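Local coordinates for EmGH1 (PDB 5Z87), which probably hydrolyses beta-glucosides as a member of glycosyl hydrolase family 3, releasing glucose from short sugars, at residues V630-Q635 with V652-T657. Numbering follows the deposited sequence.
Sequences VRNVGQ and VFSDST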
# COMPACT_ATOMS: atom_id res chain seq x y z
N VAL A 630 7.18 0.60 13.01
CA VAL A 630 5.91 1.30 13.25
C VAL A 630 5.25 0.71 14.50
O VAL A 630 5.56 -0.40 14.92
CB VAL A 630 4.97 1.21 12.04
CG1 VAL A 630 5.63 1.85 10.80
CG2 VAL A 630 4.59 -0.24 11.76
N ARG A 631 4.34 1.48 15.08
CA ARG A 631 3.66 1.01 16.29
C ARG A 631 2.73 -0.16 15.99
O ARG A 631 2.61 -1.09 16.80
CB ARG A 631 2.89 2.16 16.94
CG ARG A 631 3.78 3.00 17.79
CD ARG A 631 3.18 4.32 18.23
NE ARG A 631 4.30 5.18 18.62
CZ ARG A 631 4.90 5.12 19.80
NH1 ARG A 631 4.44 4.28 20.72
NH2 ARG A 631 5.94 5.89 20.05
N ASN A 632 2.06 -0.14 14.86
CA ASN A 632 1.16 -1.23 14.54
C ASN A 632 1.00 -1.30 13.04
O ASN A 632 1.26 -0.33 12.32
CB ASN A 632 -0.21 -1.07 15.22
CG ASN A 632 -1.01 0.10 14.67
OD1 ASN A 632 -1.61 0.02 13.60
ND2 ASN A 632 -1.03 1.20 15.41
N VAL A 633 0.55 -2.47 12.58
CA VAL A 633 0.45 -2.78 11.18
C VAL A 633 -0.55 -1.89 10.44
O VAL A 633 -0.51 -1.80 9.22
CB VAL A 633 0.11 -4.27 11.03
CG1 VAL A 633 -1.36 -4.54 11.46
CG2 VAL A 633 0.35 -4.74 9.63
N GLY A 634 -1.44 -1.20 11.17
CA GLY A 634 -2.38 -0.31 10.52
C GLY A 634 -1.81 1.03 10.11
O GLY A 634 -2.48 1.79 9.41
N GLN A 635 -0.58 1.33 10.52
CA GLN A 635 0.09 2.57 10.15
C GLN A 635 1.08 2.39 8.99
O GLN A 635 1.82 3.32 8.68
CB GLN A 635 0.82 3.14 11.38
CG GLN A 635 -0.05 3.11 12.64
CD GLN A 635 0.46 3.99 13.75
OE1 GLN A 635 1.63 4.37 13.78
NE2 GLN A 635 -0.42 4.37 14.66
N VAL A 652 -6.36 8.99 13.92
CA VAL A 652 -7.24 9.51 14.96
C VAL A 652 -7.09 8.66 16.22
O VAL A 652 -7.04 7.43 16.16
CB VAL A 652 -8.69 9.58 14.47
CG1 VAL A 652 -9.30 8.21 14.32
CG2 VAL A 652 -9.55 10.46 15.40
N PHE A 653 -6.93 9.35 17.37
CA PHE A 653 -6.85 8.73 18.69
C PHE A 653 -5.76 7.68 18.78
O PHE A 653 -5.91 6.68 19.49
CB PHE A 653 -8.20 8.12 19.11
CG PHE A 653 -9.34 9.11 19.10
CD1 PHE A 653 -9.11 10.45 19.41
CD2 PHE A 653 -10.62 8.72 18.76
CE1 PHE A 653 -10.16 11.39 19.39
CE2 PHE A 653 -11.68 9.65 18.73
CZ PHE A 653 -11.44 10.98 19.05
N SER A 654 -4.65 7.89 18.07
CA SER A 654 -3.58 6.90 18.04
C SER A 654 -2.23 7.57 17.83
O SER A 654 -2.04 8.32 16.86
CB SER A 654 -3.83 5.86 16.94
OG SER A 654 -2.88 4.83 16.99
N ASP A 655 -1.30 7.29 18.74
CA ASP A 655 0.09 7.70 18.60
C ASP A 655 0.65 7.23 17.26
O ASP A 655 0.82 6.02 17.05
CB ASP A 655 0.92 7.14 19.77
CG ASP A 655 2.35 7.69 19.79
OD1 ASP A 655 2.76 8.37 18.82
OD2 ASP A 655 3.06 7.43 20.77
N SER A 656 0.94 8.17 16.36
CA SER A 656 1.35 7.86 15.00
C SER A 656 2.84 8.02 14.77
O SER A 656 3.30 7.92 13.63
CB SER A 656 0.58 8.74 14.01
OG SER A 656 -0.81 8.50 14.09
N THR A 657 3.61 8.30 15.83
CA THR A 657 5.05 8.27 15.73
C THR A 657 5.51 6.82 15.57
O THR A 657 4.80 5.89 15.94
CB THR A 657 5.70 8.87 16.97
OG1 THR A 657 5.29 8.11 18.12
CG2 THR A 657 5.32 10.35 17.12
O HOH W 1 4.12 4.22 14.02
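The guanidinium of Arg631 lies flat against the carboxylate of Asp655, the two planes 19° apart, with OD2 of Asp655 over the guanidinium centre, 3.1 Å from CZ of Arg631. The salt bridge, Arg631 NH2 to Asp655 OD2 at 3.3 Å, works by charge alone, since no N-H of the arginine points at that oxygen. The guanidinium's hydrogen bonds across the contact go to Thr657 instead. Its extended chain brings NE to the carbonyl O of Thr657 at 2.8 Å, close to the guanidinium plane though above that of the carbonyl, and NE and NH2 add weak bonds to OG1 of Thr657.

Asp655 is fixed in turn by an Asx turn, its OD1 accepting from the backbone N of Thr657 and, at 2.6 Å, from OG1 of the same residue, both from one face of the carboxylate. Replacing Arg631 by alanine removes the guanidinium, which is likely to leave the Asp655 carboxylate without its stacked positive charge and the Thr657 carbonyl without its NE donor.

Deeper in, Gln635 reaches across with a chain extended beyond CG (chi2 -164°). Its NE2 gives a nearly straight bond (168°) to the carbonyl O of Asp655, 3.2 Å away, and also binds Asp553 of the second subunit, as do Ser654 OG and Asn632 ND2. A water bridges the loops: it accepts from the backbone N of Arg631 and donates to OE1 of Gln635 and the carbonyl O of Thr657.

Both segments belong to the long connection from helix 607-615 to strand 671-678, so the contact joins two parts of one long loop in the C-terminal family 3 region, at the interface between subunits and away from the annotated ligand and metal sites.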